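Local coordinates for protein integral membrane indolylacetylinositol arabinosyltransferase EmbB (Mycolicibacterium smegmatis MC2 155, PDB 7BVC) that probably transfers arabinose residues in the cell membrane to build the arabinan of the mycobacterial cell-wall arabinogalactan, at residues V737-L748 with P950-Y961; T1024-T1035 with S1047-V1055. All blocks are in the same frame, centred on the assembly; numbering follows the deposited sequence.

Contact 1: residues V737-L748 with P950-Y961; sequences VLVEPDSNAGFL and PRVPELQSVQEY
Val737 and Val958 lie side by side and point the same way, CG1 of Val737 being 3.8 Å from CG2 of Val958 at the buried end of the contact. CG1 of Val739, set between the backbone N and the carbonyl carbon (chi1 62°), reaches CD2 of Tyr961 at 3.9 Å. Leu738 and Leu955 cross at about a right angle, their CD1 atoms 3.8 Å apart. One hydrogen bond runs from Val739 N to Gln956 O. The short, weakly bonded strand 956-957 lies at the edge of a six-stranded mixed sheet, next to strand 737-739; Ser957 occupies the N-cap position of helix 958-961. On the side of the bond away from the helix, Glu740 lays CG against CD2 of Leu955 (3.7 Å), and its OE2 is hydrogen-bonded to Tyr1036 OH. Its OE1 stays 4.1 Å from Arg951 NE, too far for a salt bridge, and the two charged planes stand 87° apart. Arg951 sets CB over the Phe747 ring, 4.3 Å from the centroid and 11° off the normal, a CH-pi contact, while its NH2 is hydrogen-bonded to Thr863 OG1. Nearby, Val952 N bonds Gly746 O. Packing thins toward solvent: exposed Pro741 meets Gln956 through one close approach, CG to NE2 at 3.3 Å, and Glu954 through its backbone O, 4.1 Å from Pro741 CD.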
loop_
_atom_site.group_PDB
_atom_site.type_symbol
_atom_site.label_atom_id
_atom_site.label_comp_id
_atom_site.label_asym_id
_atom_site.label_seq_id
_atom_site.Cartn_x
_atom_site.Cartn_y
_atom_site.Cartn_z
ATOM N N VAL B 737 -30.241 18.341 -5.676
ATOM C CA VAL B 737 -29.547 18.014 -6.916
ATOM C C VAL B 737 -30.485 18.300 -8.077
ATOM O O VAL B 737 -31.653 17.893 -8.052
ATOM C CB VAL B 737 -29.079 16.549 -6.931
ATOM C CG1 VAL B 737 -28.452 16.210 -8.267
ATOM C CG2 VAL B 737 -28.092 16.303 -5.813
ATOM N N LEU B 738 -29.981 18.999 -9.092
ATOM C CA LEU B 738 -30.762 19.373 -10.260
ATOM C C LEU B 738 -30.227 18.632 -11.474
ATOM O O LEU B 738 -29.012 18.592 -11.696
ATOM C CB LEU B 738 -30.711 20.885 -10.489
ATOM C CG LEU B 738 -31.099 21.751 -9.289
ATOM C CD1 LEU B 738 -30.623 23.176 -9.487
ATOM C CD2 LEU B 738 -32.598 21.713 -9.061
ATOM N N VAL B 739 -31.131 18.052 -12.260
ATOM C CA VAL B 739 -30.776 17.217 -13.400
ATOM C C VAL B 739 -31.354 17.835 -14.666
ATOM O O VAL B 739 -32.450 18.405 -14.644
ATOM C CB VAL B 739 -31.278 15.768 -13.208
ATOM C CG1 VAL B 739 -32.793 15.729 -13.107
ATOM C CG2 VAL B 739 -30.793 14.875 -14.335
ATOM N N GLU B 740 -30.598 17.747 -15.763
ATOM C CA GLU B 740 -31.067 18.218 -17.059
ATOM C C GLU B 740 -31.770 17.073 -17.772
ATOM O O GLU B 740 -31.095 16.131 -18.216
ATOM C CB GLU B 740 -29.906 18.724 -17.903
ATOM C CG GLU B 740 -29.186 19.938 -17.353
ATOM C CD GLU B 740 -28.053 20.389 -18.255
ATOM O OE1 GLU B 740 -27.813 19.728 -19.286
ATOM O OE2 GLU B 740 -27.384 21.388 -17.925
ATOM N N PRO B 741 -33.098 17.094 -17.901
ATOM C CA PRO B 741 -33.784 16.026 -18.642
ATOM C C PRO B 741 -33.294 15.916 -20.077
ATOM O O PRO B 741 -32.847 14.851 -20.510
ATOM C CB PRO B 741 -35.256 16.445 -18.578
ATOM C CG PRO B 741 -35.344 17.321 -17.376
ATOM C CD PRO B 741 -34.048 18.067 -17.340
ATOM N N ASP B 742 -33.371 17.016 -20.819
ATOM C CA ASP B 742 -32.878 17.091 -22.191
ATOM C C ASP B 742 -31.761 18.125 -22.243
ATOM O O ASP B 742 -32.019 19.329 -22.140
ATOM C CB ASP B 742 -34.003 17.449 -23.159
ATOM C CG ASP B 742 -33.503 17.703 -24.569
ATOM O OD1 ASP B 742 -33.055 16.740 -25.223
ATOM O OD2 ASP B 742 -33.559 18.865 -25.021
ATOM N N SER B 743 -30.527 17.662 -22.405
ATOM C CA SER B 743 -29.369 18.553 -22.432
ATOM C C SER B 743 -29.132 19.119 -23.828
ATOM O O SER B 743 -28.034 19.054 -24.373
ATOM C CB SER B 743 -28.133 17.816 -21.929
ATOM O OG SER B 743 -27.764 16.778 -22.818
ATOM N N ASN B 744 -30.185 19.686 -24.415
ATOM C CA ASN B 744 -30.089 20.375 -25.692
ATOM C C ASN B 744 -30.814 21.711 -25.709
ATOM O O ASN B 744 -30.598 22.498 -26.637
ATOM C CB ASN B 744 -30.642 19.495 -26.824
ATOM C CG ASN B 744 -29.626 18.496 -27.336
ATOM O OD1 ASN B 744 -28.459 18.825 -27.526
ATOM N ND2 ASN B 744 -30.070 17.265 -27.567
ATOM N N ALA B 745 -31.663 21.990 -24.725
ATOM C CA ALA B 745 -32.380 23.252 -24.645
ATOM C C ALA B 745 -31.569 24.271 -23.859
ATOM O O ALA B 745 -30.850 23.922 -22.918
ATOM C CB ALA B 745 -33.749 23.054 -23.992
ATOM N N GLY B 746 -31.683 25.529 -24.252
ATOM C CA GLY B 746 -30.982 26.610 -23.606
ATOM C C GLY B 746 -29.784 27.160 -24.351
ATOM O O GLY B 746 -28.892 27.724 -23.707
ATOM N N PHE B 747 -29.734 27.024 -25.672
ATOM C CA PHE B 747 -28.627 27.545 -26.461
ATOM C C PHE B 747 -28.945 28.965 -26.911
ATOM O O PHE B 747 -30.042 29.234 -27.409
ATOM C CB PHE B 747 -28.352 26.646 -27.666
ATOM C CG PHE B 747 -27.439 25.493 -27.360
ATOM C CD1 PHE B 747 -26.066 25.658 -27.369
ATOM C CD2 PHE B 747 -27.956 24.246 -27.056
ATOM C CE1 PHE B 747 -25.225 24.599 -27.083
ATOM C CE2 PHE B 747 -27.120 23.186 -26.770
ATOM C CZ PHE B 747 -25.753 23.364 -26.785
ATOM N N LEU B 748 -27.985 29.865 -26.734
ATOM C CA LEU B 748 -28.206 31.284 -26.958
ATOM C C LEU B 748 -28.050 31.638 -28.432
ATOM O O LEU B 748 -27.298 30.999 -29.171
ATOM C CB LEU B 748 -27.237 32.109 -26.110
ATOM C CG LEU B 748 -27.273 31.781 -24.614
ATOM C CD1 LEU B 748 -26.177 32.511 -23.860
ATOM C CD2 LEU B 748 -28.640 32.097 -24.028
ATOM N N PRO B 950 -22.317 28.615 -25.841
ATOM C CA PRO B 950 -22.779 28.624 -24.447
ATOM C C PRO B 950 -24.243 28.230 -24.321
ATOM O O PRO B 950 -25.061 28.490 -25.208
ATOM C CB PRO B 950 -22.563 30.079 -24.007
ATOM C CG PRO B 950 -21.751 30.720 -25.094
ATOM C CD PRO B 950 -22.064 29.974 -26.340
ATOM N N ARG B 951 -24.568 27.605 -23.191
ATOM C CA ARG B 951 -25.890 27.051 -22.940
ATOM C C ARG B 951 -26.392 27.514 -21.582
ATOM O O ARG B 951 -25.650 27.473 -20.596
ATOM C CB ARG B 951 -25.851 25.520 -22.998
ATOM C CG ARG B 951 -27.120 24.828 -22.544
ATOM C CD ARG B 951 -27.089 23.352 -22.904
ATOM N NE ARG B 951 -26.349 22.560 -21.929
ATOM C CZ ARG B 951 -25.111 22.113 -22.116
ATOM N NH1 ARG B 951 -24.513 21.396 -21.175
ATOM N NH2 ARG B 951 -24.468 22.384 -23.242
ATOM N N VAL B 952 -27.646 27.955 -21.533
ATOM C CA VAL B 952 -28.295 28.289 -20.265
ATOM C C VAL B 952 -29.303 27.190 -19.936
ATOM O O VAL B 952 -30.439 27.199 -20.430
ATOM C CB VAL B 952 -28.916 29.700 -20.308
ATOM C CG1 VAL B 952 -29.911 29.861 -21.454
ATOM C CG2 VAL B 952 -29.565 30.035 -18.975
ATOM N N PRO B 953 -28.921 26.215 -19.116
ATOM C CA PRO B 953 -29.753 25.018 -18.954
ATOM C C PRO B 953 -31.032 25.281 -18.177
ATOM O O PRO B 953 -31.102 26.160 -17.316
ATOM C CB PRO B 953 -28.841 24.055 -18.190
ATOM C CG PRO B 953 -27.827 24.917 -17.531
ATOM C CD PRO B 953 -27.625 26.093 -18.426
ATOM N N GLU B 954 -32.054 24.494 -18.505
ATOM C CA GLU B 954 -33.291 24.429 -17.738
ATOM C C GLU B 954 -33.248 23.167 -16.885
ATOM O O GLU B 954 -33.094 22.061 -17.415
ATOM C CB GLU B 954 -34.508 24.420 -18.661
ATOM C CG GLU B 954 -35.806 24.040 -17.971
ATOM C CD GLU B 954 -37.029 24.400 -18.790
ATOM O OE1 GLU B 954 -37.552 25.522 -18.620
ATOM O OE2 GLU B 954 -37.471 23.560 -19.601
ATOM N N LEU B 955 -33.387 23.329 -15.573
ATOM C CA LEU B 955 -33.103 22.267 -14.618
ATOM C C LEU B 955 -34.389 21.743 -13.984
ATOM O O LEU B 955 -35.484 22.275 -14.189
ATOM C CB LEU B 955 -32.132 22.766 -13.549
ATOM C CG LEU B 955 -30.743 23.145 -14.060
ATOM C CD1 LEU B 955 -30.045 24.086 -13.092
ATOM C CD2 LEU B 955 -29.914 21.901 -14.297
ATOM N N GLN B 956 -34.231 20.681 -13.197
ATOM C CA GLN B 956 -35.323 20.009 -12.506
ATOM C C GLN B 956 -34.726 19.126 -11.421
ATOM O O GLN B 956 -33.623 18.597 -11.579
ATOM C CB GLN B 956 -36.171 19.174 -13.473
ATOM C CG GLN B 956 -37.478 18.673 -12.885
ATOM C CD GLN B 956 -38.292 17.872 -13.882
ATOM O OE1 GLN B 956 -39.442 17.526 -13.625
ATOM N NE2 GLN B 956 -37.693 17.573 -15.028
ATOM N N SER B 957 -35.466 18.970 -10.328
ATOM C CA SER B 957 -34.991 18.194 -9.193
ATOM C C SER B 957 -34.848 16.718 -9.565
ATOM O O SER B 957 -35.282 16.266 -10.627
ATOM C CB SER B 957 -35.945 18.351 -8.010
ATOM O OG SER B 957 -35.372 17.834 -6.822
ATOM N N VAL B 958 -34.225 15.960 -8.667
ATOM C CA VAL B 958 -34.088 14.519 -8.858
ATOM C C VAL B 958 -35.277 13.773 -8.271
ATOM O O VAL B 958 -35.763 12.805 -8.859
ATOM C CB VAL B 958 -32.755 14.031 -8.256
ATOM C CG1 VAL B 958 -32.792 12.532 -8.009
ATOM C CG2 VAL B 958 -31.601 14.384 -9.170
ATOM N N GLN B 959 -35.770 14.215 -7.112
ATOM C CA GLN B 959 -36.965 13.622 -6.526
ATOM C C GLN B 959 -38.180 13.775 -7.431
ATOM O O GLN B 959 -39.113 12.971 -7.342
ATOM C CB GLN B 959 -37.235 14.256 -5.159
ATOM C CG GLN B 959 -38.461 13.736 -4.424
ATOM C CD GLN B 959 -38.360 12.267 -4.076
ATOM O OE1 GLN B 959 -39.249 11.480 -4.397
ATOM N NE2 GLN B 959 -37.272 11.888 -3.420
ATOM N N GLU B 960 -38.180 14.772 -8.313
ATOM C CA GLU B 960 -39.277 14.989 -9.249
ATOM C C GLU B 960 -39.079 14.262 -10.570
ATOM O O GLU B 960 -40.030 13.671 -11.092
ATOM C CB GLU B 960 -39.457 16.486 -9.513
ATOM C CG GLU B 960 -40.634 16.812 -10.413
ATOM C CD GLU B 960 -40.821 18.300 -10.612
ATOM O OE1 GLU B 960 -40.015 19.078 -10.061
ATOM O OE2 GLU B 960 -41.774 18.691 -11.318
ATOM N N TYR B 961 -37.869 14.293 -11.128
ATOM C CA TYR B 961 -37.593 13.532 -12.342
ATOM C C TYR B 961 -37.653 12.035 -12.065
ATOM O O TYR B 961 -38.480 11.316 -12.636
ATOM C CB TYR B 961 -36.228 13.929 -12.906
ATOM C CG TYR B 961 -35.902 13.308 -14.242
ATOM C CD1 TYR B 961 -36.795 13.384 -15.302
ATOM C CD2 TYR B 961 -34.701 12.647 -14.447
ATOM C CE1 TYR B 961 -36.499 12.820 -16.525
ATOM C CE2 TYR B 961 -34.395 12.079 -15.666
ATOM C CZ TYR B 961 -35.297 12.169 -16.702
ATOM O OH TYR B 961 -34.998 11.604 -17.919
#

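Contact 2: residues T1024-T1035 with S1047-V1055; sequences TDLLLRASVMST and SLRKFDTVV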
loop_
_atom_site.group_PDB
_atom_site.type_symbol
_atom_site.label_atom_id
_atom_site.label_comp_id
_atom_site.label_asym_id
_atom_site.label_seq_id
_atom_site.Cartn_x
_atom_site.Cartn_y
_atom_site.Cartn_z
ATOM N N THR B 1024 -26.311 -5.622 -15.935
ATOM C CA THR B 1024 -26.631 -4.389 -16.635
ATOM C C THR B 1024 -25.706 -4.109 -17.811
ATOM O O THR B 1024 -26.058 -3.294 -18.668
ATOM C CB THR B 1024 -26.595 -3.209 -15.662
ATOM O OG1 THR B 1024 -25.252 -3.002 -15.211
ATOM C CG2 THR B 1024 -27.487 -3.487 -14.466
ATOM N N ASP B 1025 -24.541 -4.755 -17.876
ATOM C CA ASP B 1025 -23.705 -4.638 -19.062
ATOM C C ASP B 1025 -24.148 -5.593 -20.158
ATOM O O ASP B 1025 -23.909 -5.327 -21.341
ATOM C CB ASP B 1025 -22.237 -4.885 -18.711
ATOM C CG ASP B 1025 -21.711 -3.905 -17.682
ATOM O OD1 ASP B 1025 -22.316 -2.825 -17.519
ATOM O OD2 ASP B 1025 -20.679 -4.208 -17.047
ATOM N N LEU B 1026 -24.785 -6.704 -19.788
ATOM C CA LEU B 1026 -25.316 -7.631 -20.778
ATOM C C LEU B 1026 -26.687 -7.208 -21.282
ATOM O O LEU B 1026 -27.041 -7.514 -22.426
ATOM C CB LEU B 1026 -25.405 -9.041 -20.195
ATOM C CG LEU B 1026 -24.152 -9.914 -20.177
ATOM C CD1 LEU B 1026 -24.427 -11.197 -19.417
ATOM C CD2 LEU B 1026 -23.707 -10.222 -21.591
ATOM N N LEU B 1027 -27.471 -6.519 -20.457
ATOM C CA LEU B 1027 -28.864 -6.249 -20.782
ATOM C C LEU B 1027 -29.143 -4.805 -21.175
ATOM O O LEU B 1027 -30.049 -4.564 -21.978
ATOM C CB LEU B 1027 -29.757 -6.627 -19.594
ATOM C CG LEU B 1027 -31.271 -6.537 -19.778
ATOM C CD1 LEU B 1027 -31.702 -7.257 -21.042
ATOM C CD2 LEU B 1027 -31.985 -7.105 -18.566
ATOM N N LEU B 1028 -28.392 -3.837 -20.652
ATOM C CA LEU B 1028 -28.731 -2.430 -20.805
ATOM C C LEU B 1028 -27.513 -1.636 -21.261
ATOM O O LEU B 1028 -26.384 -2.133 -21.272
ATOM C CB LEU B 1028 -29.275 -1.851 -19.493
ATOM C CG LEU B 1028 -30.432 -2.614 -18.844
ATOM C CD1 LEU B 1028 -30.563 -2.240 -17.382
ATOM C CD2 LEU B 1028 -31.729 -2.359 -19.582
ATOM N N ARG B 1029 -27.759 -0.382 -21.645
ATOM C CA ARG B 1029 -26.715 0.554 -22.048
ATOM C C ARG B 1029 -26.838 1.815 -21.207
ATOM O O ARG B 1029 -27.933 2.372 -21.080
ATOM C CB ARG B 1029 -26.825 0.898 -23.536
ATOM C CG ARG B 1029 -26.347 -0.196 -24.471
ATOM C CD ARG B 1029 -26.876 0.023 -25.878
ATOM N NE ARG B 1029 -26.172 -0.792 -26.864
ATOM C CZ ARG B 1029 -26.622 -1.030 -28.091
ATOM N NH1 ARG B 1029 -27.778 -0.516 -28.488
ATOM N NH2 ARG B 1029 -25.916 -1.783 -28.923
ATOM N N ALA B 1030 -25.724 2.270 -20.643
ATOM C CA ALA B 1030 -25.718 3.388 -19.711
ATOM C C ALA B 1030 -25.250 4.670 -20.390
ATOM O O ALA B 1030 -24.339 4.659 -21.221
ATOM C CB ALA B 1030 -24.821 3.091 -18.509
ATOM N N SER B 1031 -25.877 5.783 -20.013
ATOM C CA SER B 1031 -25.515 7.082 -20.562
ATOM C C SER B 1031 -25.572 8.135 -19.466
ATOM O O SER B 1031 -26.545 8.201 -18.712
ATOM C CB SER B 1031 -26.441 7.474 -21.718
ATOM O OG SER B 1031 -27.764 7.680 -21.260
ATOM N N VAL B 1032 -24.533 8.970 -19.396
ATOM C CA VAL B 1032 -24.446 9.971 -18.332
ATOM C C VAL B 1032 -25.426 11.111 -18.601
ATOM O O VAL B 1032 -25.743 11.447 -19.747
ATOM C CB VAL B 1032 -23.002 10.489 -18.209
ATOM C CG1 VAL B 1032 -22.871 11.536 -17.112
ATOM C CG2 VAL B 1032 -22.050 9.346 -17.950
ATOM N N MET B 1033 -25.912 11.715 -17.517
ATOM C CA MET B 1033 -26.749 12.904 -17.580
ATOM C C MET B 1033 -26.045 14.063 -16.886
ATOM O O MET B 1033 -25.113 13.872 -16.101
ATOM C CB MET B 1033 -28.122 12.668 -16.937
ATOM C CG MET B 1033 -28.883 11.480 -17.489
ATOM S SD MET B 1033 -30.502 11.314 -16.723
ATOM C CE MET B 1033 -31.325 12.764 -17.370
ATOM N N SER B 1034 -26.499 15.277 -17.187
ATOM C CA SER B 1034 -25.906 16.487 -16.633
ATOM C C SER B 1034 -26.614 16.856 -15.334
ATOM O O SER B 1034 -27.818 17.132 -15.332
ATOM C CB SER B 1034 -25.984 17.636 -17.634
ATOM O OG SER B 1034 -25.188 17.375 -18.778
ATOM N N THR B 1035 -25.861 16.868 -14.236
ATOM C CA THR B 1035 -26.396 17.123 -12.906
ATOM C C THR B 1035 -25.525 18.142 -12.188
ATOM O O THR B 1035 -24.303 18.159 -12.362
ATOM C CB THR B 1035 -26.468 15.833 -12.081
ATOM O OG1 THR B 1035 -25.232 15.122 -12.203
ATOM C CG2 THR B 1035 -27.603 14.951 -12.563
ATOM N N SER B 1047 -22.936 11.236 -9.761
ATOM C CA SER B 1047 -23.334 11.162 -11.159
ATOM C C SER B 1047 -24.606 10.337 -11.270
ATOM O O SER B 1047 -24.791 9.364 -10.534
ATOM C CB SER B 1047 -22.230 10.547 -12.028
ATOM O OG SER B 1047 -21.996 9.196 -11.673
ATOM N N LEU B 1048 -25.474 10.738 -12.189
ATOM C CA LEU B 1048 -26.691 10.007 -12.501
ATOM C C LEU B 1048 -26.610 9.493 -13.930
ATOM O O LEU B 1048 -26.088 10.170 -14.819
ATOM C CB LEU B 1048 -27.935 10.887 -12.327
ATOM C CG LEU B 1048 -29.286 10.207 -12.548
ATOM C CD1 LEU B 1048 -29.549 9.187 -11.460
ATOM C CD2 LEU B 1048 -30.402 11.231 -12.599
ATOM N N ARG B 1049 -27.124 8.286 -14.145
ATOM C CA ARG B 1049 -27.044 7.637 -15.443
ATOM C C ARG B 1049 -28.409 7.101 -15.843
ATOM O O ARG B 1049 -29.287 6.879 -15.008
ATOM C CB ARG B 1049 -26.013 6.505 -15.439
ATOM C CG ARG B 1049 -24.588 7.004 -15.346
ATOM C CD ARG B 1049 -23.586 5.905 -15.623
ATOM N NE ARG B 1049 -22.260 6.445 -15.905
ATOM C CZ ARG B 1049 -21.455 6.971 -14.987
ATOM N NH1 ARG B 1049 -21.837 7.030 -13.719
ATOM N NH2 ARG B 1049 -20.265 7.439 -15.337
ATOM N N LYS B 1050 -28.571 6.898 -17.144
ATOM C CA LYS B 1050 -29.811 6.424 -17.732
ATOM C C LYS B 1050 -29.553 5.099 -18.429
ATOM O O LYS B 1050 -28.539 4.938 -19.118
ATOM C CB LYS B 1050 -30.366 7.442 -18.728
ATOM C CG LYS B 1050 -31.870 7.600 -18.701
ATOM C CD LYS B 1050 -32.309 8.655 -19.699
ATOM C CE LYS B 1050 -33.805 8.883 -19.641
ATOM N NZ LYS B 1050 -34.549 7.601 -19.736
ATOM N N PHE B 1051 -30.471 4.154 -18.242
ATOM C CA PHE B 1051 -30.363 2.812 -18.797
ATOM C C PHE B 1051 -31.343 2.672 -19.950
ATOM O O PHE B 1051 -32.551 2.854 -19.770
ATOM C CB PHE B 1051 -30.640 1.753 -17.730
ATOM C CG PHE B 1051 -29.444 1.402 -16.904
ATOM C CD1 PHE B 1051 -28.204 1.256 -17.492
ATOM C CD2 PHE B 1051 -29.556 1.226 -15.540
ATOM C CE1 PHE B 1051 -27.101 0.934 -16.735
ATOM C CE2 PHE B 1051 -28.455 0.905 -14.779
ATOM C CZ PHE B 1051 -27.228 0.759 -15.377
ATOM N N ASP B 1052 -30.822 2.347 -21.128
ATOM C CA ASP B 1052 -31.631 2.103 -22.312
ATOM C C ASP B 1052 -31.525 0.637 -22.707
ATOM O O ASP B 1052 -30.435 0.055 -22.687
ATOM C CB ASP B 1052 -31.191 2.995 -23.473
ATOM C CG ASP B 1052 -31.020 4.440 -23.060
ATOM O OD1 ASP B 1052 -29.868 4.863 -22.830
ATOM O OD2 ASP B 1052 -32.041 5.154 -22.958
ATOM N N THR B 1053 -32.663 0.046 -23.057
ATOM C CA THR B 1053 -32.694 -1.361 -23.418
ATOM C C THR B 1053 -32.043 -1.584 -24.777
ATOM O O THR B 1053 -32.066 -0.718 -25.656
ATOM C CB THR B 1053 -34.132 -1.873 -23.445
ATOM O OG1 THR B 1053 -34.892 -1.116 -24.395
ATOM C CG2 THR B 1053 -34.770 -1.737 -22.075
ATOM N N VAL B 1054 -31.453 -2.763 -24.939
ATOM C CA VAL B 1054 -30.884 -3.157 -26.222
ATOM C C VAL B 1054 -31.956 -3.708 -27.152
ATOM O O VAL B 1054 -31.979 -3.389 -28.341
ATOM C CB VAL B 1054 -29.751 -4.176 -25.998
ATOM C CG1 VAL B 1054 -28.980 -4.391 -27.277
ATOM C CG2 VAL B 1054 -28.830 -3.702 -24.892
ATOM N N VAL B 1055 -32.847 -4.542 -26.620
ATOM C CA VAL B 1055 -34.014 -5.031 -27.342
ATOM C C VAL B 1055 -35.203 -4.981 -26.394
ATOM O O VAL B 1055 -35.045 -5.011 -25.169
ATOM C CB VAL B 1055 -33.806 -6.459 -27.886
ATOM C CG1 VAL B 1055 -32.835 -6.445 -29.053
ATOM C CG2 VAL B 1055 -33.296 -7.368 -26.788
#
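Phe1051 crosses Leu1028 at about a right angle, and its ring can be traced outward from the backbone. CB lies 4.0 Å from CD1 of Leu1028. The next atom, CG, is beside the backbone N (chi1 -85°) and approaches the same methyl at 3.8 Å; this methyl sits over one ring face, offset toward the rim and 24° off the normal, a CH-pi contact. Ring atom CD1 meets CB of Leu1028, CE1 meets CB of Ala1030 at 3.6 Å, and CZ ends 4.0 Å from CB of Thr1024, in the helix that precedes the strand. The scaffold is a twisted antiparallel beta hairpin, with 144° between the strand directions. Reciprocal backbone bonds link Arg1029 with Asp1052 and Ser1031 with Lys1050, and Met1033 N adds one to Leu1048 O at 3.1 Å. Farther along, CG2 of Val1032 runs beside the Arg1049 chain, 3.6 Å from NE, whose salt bridge is with Asp793. At the opposite end Val1054 CG1 stands over the Arg1029 guanidinium, 4.2 Å from CZ. No salt bridge links the two segments: main-chain bonds fix the pairing, aliphatic and aromatic contacts fill the Phe1051 face, and the salt bridge of Arg1049 with Asp793 joins the hairpin to a loop.

In the fold
Both contacts are partly buried and belong to one mixed sheet, their centres about 18 Å apart. Contact 2 is the hairpin in the sheet interior, flanked by strand 996-999 on one side and strand 737-739 on the other; contact 1 lies at the sheet's edge and continues to strand 860-866 of a second sheet. Strand 737-739 pairs with strand 1028-1037, probably with a hydrogen bond from Glu740 N to Ser1034 O (2.9 Å), and Met1033 CE packs 3.6 Å from CE2 of Tyr961. Regular main-chain bonding dominates contact 2, with five cross-segment hydrogen bonds. Contact 1, with two and with long loops, probably relies more on side-chain packing.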